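Local coordinates for HTH-type transcriptional regulator mcbR (Escherichia coli UMEA 3718-1, PDB 4P9F), which represses expression of McbA by binding its promoter region, so preventing colanic acid overproduction and mucoidy, and is important for biofilm formation, at residues Q17-A22 with L152-G157; H161-A166 with A207-Q212. One frame throughout, in Å; residues are numbered along the deposited sequence.

Contact 1 of 2, residues Q17-A22 with L152-G157; sequences QLSIGA and LWVRMG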
ATOM      1  N   GLN A  17      -6.439 -16.343  -3.480  1.00 17.64           N
ATOM      2  CA  GLN A  17      -7.447 -16.968  -2.623  1.00 20.36           C
ATOM      3  C   GLN A  17      -8.010 -15.977  -1.597  1.00 26.68           C
ATOM      4  O   GLN A  17      -9.217 -15.894  -1.410  1.00 29.14           O
ATOM      5  CB  GLN A  17      -6.839 -18.158  -1.865  1.00 24.10           C
ATOM      6  CG  GLN A  17      -6.405 -19.307  -2.745  1.00 31.01           C
ATOM      7  CD  GLN A  17      -7.562 -19.908  -3.508  1.00 44.63           C
ATOM      8  OE1 GLN A  17      -7.558 -19.942  -4.738  1.00 55.52           O
ATOM      9  NE2 GLN A  17      -8.555 -20.401  -2.781  1.00 40.58           N
ATOM     10  N   LEU A  18      -7.123 -15.210  -0.962  1.00 28.23           N
ATOM     11  CA  LEU A  18      -7.542 -14.192   0.007  1.00 27.65           C
ATOM     12  C   LEU A  18      -8.402 -13.142  -0.681  1.00 23.24           C
ATOM     13  O   LEU A  18      -9.496 -12.855  -0.219  1.00 27.00           O
ATOM     14  CB  LEU A  18      -6.332 -13.543   0.688  1.00 23.84           C
ATOM     15  CG  LEU A  18      -5.618 -14.391   1.749  1.00 28.74           C
ATOM     16  CD1 LEU A  18      -4.264 -13.781   2.084  1.00 23.61           C
ATOM     17  CD2 LEU A  18      -6.469 -14.529   3.037  1.00 25.64           C
ATOM     18  N   SER A  19      -7.932 -12.642  -1.823  1.00 24.49           N
ATOM     19  CA  SER A  19      -8.584 -11.572  -2.576  1.00 31.66           C
ATOM     20  C   SER A  19     -10.004 -11.885  -3.055  1.00 34.90           C
ATOM     21  O   SER A  19     -10.864 -10.990  -3.079  1.00 30.22           O
ATOM     22  CB  SER A  19      -7.752 -11.211  -3.809  1.00 34.41           C
ATOM     23  OG  SER A  19      -6.505 -10.682  -3.416  1.00 49.39           O
ATOM     24  N   ILE A  20     -10.251 -13.135  -3.436  1.00 28.15           N
ATOM     25  CA  ILE A  20     -11.570 -13.508  -3.961  1.00 31.25           C
ATOM     26  C   ILE A  20     -12.519 -14.018  -2.873  1.00 33.55           C
ATOM     27  O   ILE A  20     -13.617 -14.492  -3.168  1.00 33.36           O
ATOM     28  CB  ILE A  20     -11.470 -14.584  -5.050  1.00 28.98           C
ATOM     29  CG1 ILE A  20     -10.951 -15.896  -4.447  1.00 30.74           C
ATOM     30  CG2 ILE A  20     -10.608 -14.094  -6.216  1.00 30.57           C
ATOM     31  CD1 ILE A  20     -10.937 -17.066  -5.428  1.00 35.82           C
ATOM     32  N   GLY A  21     -12.092 -13.905  -1.617  1.00 28.52           N
ATOM     33  CA  GLY A  21     -12.908 -14.315  -0.480  1.00 29.98           C
ATOM     34  C   GLY A  21     -13.015 -15.815  -0.245  1.00 30.86           C
ATOM     35  O   GLY A  21     -13.919 -16.286   0.456  1.00 30.70           O
ATOM     36  N   ALA A  22     -12.065 -16.573  -0.786  1.00 26.48           N
ATOM     37  CA  ALA A  22     -12.069 -18.025  -0.648  1.00 31.42           C
ATOM     38  C   ALA A  22     -11.667 -18.476   0.760  1.00 35.93           C
ATOM     39  O   ALA A  22     -11.990 -19.586   1.179  1.00 37.72           O
ATOM     40  CB  ALA A  22     -11.128 -18.660  -1.696  1.00 29.72           C
ATOM     41  N   LEU A 152      -4.440  -3.986  -1.009  1.00 20.88           N
ATOM     42  CA  LEU A 152      -5.652  -3.634  -0.267  1.00 21.54           C
ATOM     43  C   LEU A 152      -6.792  -4.624  -0.555  1.00 22.56           C
ATOM     44  O   LEU A 152      -7.588  -4.932   0.326  1.00 23.11           O
ATOM     45  CB  LEU A 152      -6.050  -2.198  -0.591  1.00 20.43           C
ATOM     46  CG  LEU A 152      -5.070  -1.159  -0.011  1.00 26.46           C
ATOM     47  CD1 LEU A 152      -5.274   0.238  -0.631  1.00 21.90           C
ATOM     48  CD2 LEU A 152      -5.217  -1.075   1.525  1.00 21.53           C
ATOM     49  N   TRP A 153      -6.846  -5.153  -1.773  1.00 20.75           N
ATOM     50  CA  TRP A 153      -7.821  -6.192  -2.100  1.00 23.95           C
ATOM     51  C   TRP A 153      -7.579  -7.464  -1.292  1.00 23.49           C
ATOM     52  O   TRP A 153      -8.521  -8.171  -0.921  1.00 26.02           O
ATOM     53  CB  TRP A 153      -7.754  -6.523  -3.587  1.00 24.91           C
ATOM     54  CG  TRP A 153      -8.355  -5.473  -4.482  1.00 30.40           C
ATOM     55  CD1 TRP A 153      -9.098  -4.385  -4.108  1.00 30.66           C
ATOM     56  CD2 TRP A 153      -8.197  -5.383  -5.907  1.00 38.81           C
ATOM     57  NE1 TRP A 153      -9.445  -3.645  -5.222  1.00 29.29           N
ATOM     58  CE2 TRP A 153      -8.900  -4.236  -6.338  1.00 36.13           C
ATOM     59  CE3 TRP A 153      -7.527  -6.172  -6.869  1.00 36.75           C
ATOM     60  CZ2 TRP A 153      -8.963  -3.856  -7.684  1.00 34.74           C
ATOM     61  CZ3 TRP A 153      -7.590  -5.793  -8.209  1.00 39.07           C
ATOM     62  CH2 TRP A 153      -8.309  -4.650  -8.603  1.00 37.39           C
ATOM     63  N   VAL A 154      -6.304  -7.781  -1.076  1.00 23.33           N
ATOM     64  CA  VAL A 154      -5.924  -8.920  -0.241  1.00 23.56           C
ATOM     65  C   VAL A 154      -6.392  -8.695   1.198  1.00 21.56           C
ATOM     66  O   VAL A 154      -6.909  -9.605   1.823  1.00 25.88           O
ATOM     67  CB  VAL A 154      -4.399  -9.162  -0.251  1.00 25.92           C
ATOM     68  CG1 VAL A 154      -4.011 -10.216   0.800  1.00 22.48           C
ATOM     69  CG2 VAL A 154      -3.920  -9.617  -1.654  1.00 24.16           C
ATOM     70  N   ARG A 155      -6.213  -7.478   1.708  1.00 21.26           N
ATOM     71  CA  ARG A 155      -6.604  -7.133   3.082  1.00 25.83           C
ATOM     72  C   ARG A 155      -8.135  -7.206   3.264  1.00 26.03           C
ATOM     73  O   ARG A 155      -8.621  -7.709   4.260  1.00 28.36           O
ATOM     74  CB  ARG A 155      -6.096  -5.719   3.434  1.00 27.64           C
ATOM     75  CG  ARG A 155      -4.583  -5.604   3.532  1.00 29.07           C
ATOM     76  CD  ARG A 155      -4.009  -6.396   4.685  1.00 26.36           C
ATOM     77  NE  ARG A 155      -4.206  -5.793   6.011  1.00 27.70           N
ATOM     78  CZ  ARG A 155      -3.413  -4.829   6.494  1.00 25.93           C
ATOM     79  NH1 ARG A 155      -2.440  -4.337   5.739  1.00 25.61           N
ATOM     80  NH2 ARG A 155      -3.591  -4.350   7.711  1.00 31.19           N
HETATM   81  N   MSE A 156      -8.899  -6.693   2.302  1.00 24.33           N
HETATM   82  CA  MSE A 156     -10.350  -6.753   2.449  1.00 30.68           C
HETATM   83  C   MSE A 156     -10.912  -8.114   2.064  1.00 28.07           C
HETATM   84  O   MSE A 156     -12.047  -8.436   2.428  1.00 26.42           O
HETATM   85  CB  MSE A 156     -11.034  -5.668   1.629  1.00 33.25           C
HETATM   86  CG  MSE A 156     -10.959  -5.840   0.144  1.00 40.83           C
HETATM   87 SE   MSE A 156     -11.888  -4.342  -0.740  0.66 45.57          SE
HETATM   88  CE  MSE A 156     -13.644  -4.756  -0.299  1.00 21.25           C
ATOM     89  N   GLY A 157     -10.108  -8.905   1.352  1.00 25.63           N
ATOM     90  CA  GLY A 157     -10.503 -10.206   0.852  1.00 24.66           C
ATOM     91  C   GLY A 157     -11.365 -11.116   1.721  1.00 25.69           C
ATOM     92  O   GLY A 157     -12.360 -11.644   1.232  1.00 26.56           O
TER
HETATM   93  O   HOH W   1     -10.851  -8.436  -2.244  1.00 32.07           O
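Ser-19, Val-154 and Gly-157 carry most of this buried contact, in which a helix of the winged helix-turn-helix, GntR-type DNA-binding region ends in a Schellman motif against the last turn of an FCD-domain helix. The motif closes with Ala-22 N bonded to Gln-17 O and Gly-21 N to Leu-18 O, the positive phi of Gly-21 (75°) suiting a glycine. Without a side chain, Gly-157 lets the backbones meet: its CA lies 3.0 Å from Leu-18 O in a CA-H...O contact, and a CB there would run into that oxygen. Val-154 sends its two methyls to different neighbours. With CG1 anti to the backbone N (chi1 171°), the Val-154 and Leu-18 side chains cross obliquely, Val-154 CG1 lying 3.8 Å from Leu-18 CD1, while CG2 packs on Ser-19 OG at 3.3 Å. That hydroxyl's hydrogen bond is spent one turn back, on Lys-15 O; its meeting with CG2 is van der Waals packing. Trp-153 anchors its indole NE1 to Glu-87, on helix 73-95. No direct hydrogen bond joins the segments; instead one water donates to both Ser-19 O and Trp-153 O, and Gly-21 CA makes a second CA-H...O contact, 3.2 Å from Gly-157 O.

Contact 2 of 2, residues H161-A166 with A207-Q212; sequences HYLYEA and AILYQQ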
ATOM      1  N   HIS A 161     -15.857 -13.403   1.828  1.00 27.26           N
ATOM      2  CA  HIS A 161     -16.253 -14.793   2.040  1.00 29.30           C
ATOM      3  C   HIS A 161     -17.765 -14.902   2.224  1.00 32.19           C
ATOM      4  O   HIS A 161     -18.371 -15.910   1.864  1.00 32.12           O
ATOM      5  CB  HIS A 161     -15.536 -15.366   3.252  1.00 28.10           C
ATOM      6  CG  HIS A 161     -15.750 -16.835   3.439  1.00 37.41           C
ATOM      7  ND1 HIS A 161     -15.126 -17.783   2.658  1.00 37.07           N
ATOM      8  CD2 HIS A 161     -16.515 -17.519   4.324  1.00 42.48           C
ATOM      9  CE1 HIS A 161     -15.487 -18.988   3.061  1.00 38.69           C
ATOM     10  NE2 HIS A 161     -16.330 -18.855   4.067  1.00 40.64           N
ATOM     11  N   TYR A 162     -18.356 -13.839   2.755  1.00 36.91           N
ATOM     12  CA  TYR A 162     -19.797 -13.735   2.954  1.00 38.27           C
ATOM     13  C   TYR A 162     -20.600 -13.919   1.661  1.00 37.98           C
ATOM     14  O   TYR A 162     -21.698 -14.481   1.669  1.00 39.53           O
ATOM     15  CB  TYR A 162     -20.101 -12.368   3.569  1.00 33.06           C
ATOM     16  CG  TYR A 162     -21.552 -11.941   3.535  1.00 37.60           C
ATOM     17  CD1 TYR A 162     -22.470 -12.457   4.451  1.00 35.07           C
ATOM     18  CD2 TYR A 162     -22.001 -11.011   2.609  1.00 44.89           C
ATOM     19  CE1 TYR A 162     -23.780 -12.055   4.443  1.00 36.37           C
ATOM     20  CE2 TYR A 162     -23.322 -10.603   2.591  1.00 49.20           C
ATOM     21  CZ  TYR A 162     -24.207 -11.131   3.506  1.00 42.03           C
ATOM     22  OH  TYR A 162     -25.518 -10.727   3.480  1.00 51.11           O
ATOM     23  N   LEU A 163     -20.031 -13.473   0.546  1.00 36.95           N
ATOM     24  CA  LEU A 163     -20.700 -13.546  -0.756  1.00 37.80           C
ATOM     25  C   LEU A 163     -21.079 -14.965  -1.187  1.00 42.73           C
ATOM     26  O   LEU A 163     -22.149 -15.180  -1.772  1.00 43.05           O
ATOM     27  CB  LEU A 163     -19.814 -12.919  -1.837  1.00 42.69           C
ATOM     28  CG  LEU A 163     -19.480 -11.438  -1.626  1.00 41.47           C
ATOM     29  CD1 LEU A 163     -18.542 -10.910  -2.713  1.00 36.71           C
ATOM     30  CD2 LEU A 163     -20.764 -10.623  -1.567  1.00 43.45           C
ATOM     31  N   TYR A 164     -20.214 -15.929  -0.894  1.00 39.04           N
ATOM     32  CA  TYR A 164     -20.448 -17.283  -1.354  1.00 42.68           C
ATOM     33  C   TYR A 164     -21.625 -17.915  -0.636  1.00 51.45           C
ATOM     34  O   TYR A 164     -22.407 -18.643  -1.240  1.00 54.20           O
ATOM     35  CB  TYR A 164     -19.187 -18.135  -1.161  1.00 40.09           C
ATOM     36  CG  TYR A 164     -18.042 -17.692  -2.043  1.00 41.26           C
ATOM     37  CD1 TYR A 164     -17.965 -18.113  -3.362  1.00 41.54           C
ATOM     38  CD2 TYR A 164     -17.047 -16.846  -1.561  1.00 41.62           C
ATOM     39  CE1 TYR A 164     -16.943 -17.716  -4.175  1.00 40.82           C
ATOM     40  CE2 TYR A 164     -16.000 -16.435  -2.375  1.00 36.81           C
ATOM     41  CZ  TYR A 164     -15.959 -16.877  -3.687  1.00 42.46           C
ATOM     42  OH  TYR A 164     -14.936 -16.504  -4.527  1.00 34.66           O
ATOM     43  N   GLU A 165     -21.799 -17.557   0.627  1.00 52.78           N
ATOM     44  CA  GLU A 165     -22.794 -18.206   1.463  1.00 63.03           C
ATOM     45  C   GLU A 165     -24.156 -17.541   1.347  1.00 51.71           C
ATOM     46  O   GLU A 165     -25.188 -18.215   1.341  1.00 59.01           O
ATOM     47  CB  GLU A 165     -22.339 -18.209   2.926  1.00 73.41           C
ATOM     48  N   ALA A 166     -24.167 -16.221   1.206  1.00 41.56           N
ATOM     49  CA  ALA A 166     -25.414 -15.497   1.385  1.00 45.35           C
ATOM     50  C   ALA A 166     -25.969 -14.800   0.150  1.00 49.62           C
ATOM     51  O   ALA A 166     -27.164 -14.519   0.093  1.00 54.23           O
ATOM     52  CB  ALA A 166     -25.225 -14.460   2.486  1.00 43.66           C
ATOM     53  N   ALA A 207     -21.916  -1.984  -0.649  1.00 30.59           N
ATOM     54  CA  ALA A 207     -23.228  -2.061  -0.027  1.00 34.24           C
ATOM     55  C   ALA A 207     -23.624  -3.518   0.214  1.00 36.27           C
ATOM     56  O   ALA A 207     -24.226  -3.860   1.235  1.00 42.07           O
ATOM     57  CB  ALA A 207     -24.266  -1.357  -0.902  1.00 32.57           C
ATOM     58  N   ILE A 208     -23.273  -4.376  -0.733  1.00 30.50           N
ATOM     59  CA  ILE A 208     -23.504  -5.803  -0.596  1.00 36.17           C
ATOM     60  C   ILE A 208     -22.670  -6.398   0.539  1.00 40.25           C
ATOM     61  O   ILE A 208     -23.167  -7.213   1.323  1.00 35.83           O
ATOM     62  CB  ILE A 208     -23.181  -6.537  -1.908  1.00 39.85           C
ATOM     63  CG1 ILE A 208     -24.020  -5.962  -3.045  1.00 50.13           C
ATOM     64  CG2 ILE A 208     -23.435  -8.041  -1.771  1.00 38.37           C
ATOM     65  CD1 ILE A 208     -23.670  -6.533  -4.385  1.00 60.12           C
ATOM     66  N   LEU A 209     -21.409  -5.989   0.630  1.00 35.72           N
ATOM     67  CA  LEU A 209     -20.531  -6.539   1.656  1.00 35.89           C
ATOM     68  C   LEU A 209     -20.995  -6.181   3.056  1.00 32.70           C
ATOM     69  O   LEU A 209     -20.842  -6.983   3.971  1.00 36.89           O
ATOM     70  CB  LEU A 209     -19.088  -6.056   1.475  1.00 34.17           C
ATOM     71  CG  LEU A 209     -18.363  -6.504   0.213  1.00 34.36           C
ATOM     72  CD1 LEU A 209     -16.908  -6.079   0.275  1.00 31.64           C
ATOM     73  CD2 LEU A 209     -18.486  -8.027   0.045  1.00 38.51           C
ATOM     74  N   TYR A 210     -21.568  -4.991   3.225  1.00 31.80           N
ATOM     75  CA  TYR A 210     -21.945  -4.533   4.563  1.00 39.60           C
ATOM     76  C   TYR A 210     -23.105  -5.321   5.138  1.00 39.86           C
ATOM     77  O   TYR A 210     -23.314  -5.304   6.346  1.00 39.39           O
ATOM     78  CB  TYR A 210     -22.300  -3.046   4.559  1.00 44.26           C
ATOM     79  CG  TYR A 210     -21.102  -2.147   4.671  1.00 52.84           C
ATOM     80  CD1 TYR A 210     -19.935  -2.454   4.003  1.00 59.04           C
ATOM     81  CD2 TYR A 210     -21.141  -0.976   5.422  1.00 61.23           C
ATOM     82  CE1 TYR A 210     -18.835  -1.639   4.079  1.00 67.97           C
ATOM     83  CE2 TYR A 210     -20.032  -0.145   5.504  1.00 65.69           C
ATOM     84  CZ  TYR A 210     -18.880  -0.493   4.820  1.00 72.13           C
ATOM     85  OH  TYR A 210     -17.747   0.288   4.853  1.00 75.71           O
ATOM     86  N   GLN A 211     -23.827  -6.052   4.293  1.00 36.23           N
ATOM     87  CA  GLN A 211     -24.965  -6.823   4.787  1.00 39.36           C
ATOM     88  C   GLN A 211     -24.510  -7.881   5.808  1.00 40.36           C
ATOM     89  O   GLN A 211     -25.309  -8.360   6.599  1.00 43.46           O
ATOM     90  CB  GLN A 211     -25.693  -7.516   3.633  1.00 40.98           C
ATOM     91  CG  GLN A 211     -26.281  -6.600   2.560  1.00 52.02           C
ATOM     92  CD  GLN A 211     -26.865  -7.392   1.378  1.00 67.62           C
ATOM     93  OE1 GLN A 211     -26.860  -8.630   1.373  1.00 70.41           O
ATOM     94  NE2 GLN A 211     -27.348  -6.679   0.369  1.00 67.01           N
ATOM     95  N   GLN A 212     -23.223  -8.222   5.809  1.00 35.84           N
ATOM     96  CA  GLN A 212     -22.749  -9.314   6.662  1.00 33.34           C
ATOM     97  C   GLN A 212     -22.630  -8.922   8.131  1.00 39.94           C
ATOM     98  O   GLN A 212     -22.570  -9.794   8.995  1.00 38.46           O
ATOM     99  CB  GLN A 212     -21.393  -9.833   6.180  1.00 34.20           C
ATOM    100  CG  GLN A 212     -20.194  -8.925   6.472  1.00 32.62           C
ATOM    101  CD  GLN A 212     -18.951  -9.361   5.719  1.00 33.06           C
ATOM    102  OE1 GLN A 212     -18.240 -10.280   6.135  1.00 34.36           O
ATOM    103  NE2 GLN A 212     -18.682  -8.699   4.597  1.00 28.82           N
TER
HETATM  104  O   HOH W   2     -16.839 -12.417   5.037  1.00 27.96           O
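Tyr-162 turns its CG to the side opposite its own amide nitrogen (chi1 166°), which sends the ring out from helix 161-166 to lie along the end of helix 191-210, where the chain tightens into a 3-10 turn. Gln-212 meets it with CG between its own backbone N and carbonyl carbon (chi1 74°), which folds the amide back beside the CB of the tyrosine. The glutamine CB sits over one ring face, 3.5 Å from the centroid of the Tyr-162 ring and displaced toward the rim, a CH-pi contact. Ring and amide planes are only 20° apart as the two side chains slide past each other in opposite directions.

The far end of the tyrosine engages Gln-211, whose side chain crosses it at about a right angle. There the hydroxyl packs on the Gln-211 CB at 3.2 Å and gives a weak hydrogen bond to OE1. Next along the helix, Leu-163 brings CD2 against Ile-208 CG2 at 3.7 Å and Leu-209 CD2 at 3.8 Å, joining helices 161-166 and 191-210 within the FCD helical bundle. Replacing Tyr-162 by an alanine removes ring and hydroxyl together, which is likely to open a gap over Gln-212 CB and to cost Gln-211 OE1 its weak bond.

The Gln-212 amide is held at both ends. Its NE2 donates to Leu-209 O at 2.8 Å, nearly in the amide plane, and also to Gly-159 O, two residues ahead of His-161. Leu-209 O in turn accepts Gln-212 N from the opposite face of its carbonyl plane. A water links Gln-212 OE1 to Tyr-162 N, the latter bond weak. Apolar packing and the ring-face contact therefore join the helices, while the amide, its rotation fixed largely by NE2, bridges Leu-209 O and Gly-159 O.

Contact 1 closes before contact 2 opens along the chain, and their centres lie 13 Å apart. Helices 143-156 and 161-166 are consecutive, so the chain leaves contact 1 and enters contact 2 almost at once. The two also touch: Ile-20 O is probably hydrogen-bonded to Tyr-164 OH, Gly-21 O probably to His-161 ND1, and Met-156 CE packs on Leu-209 CD1. Contact 1 joins the DNA-binding region to the FCD domain near the chain's centre, whereas contact 2 fastens helix 191-210 at the surface. Helix 161-166 thus connects the turn after helix 6-19 with the C-terminal end of helix 191-210, consistent with a structural link between the DNA-binding and FCD regions.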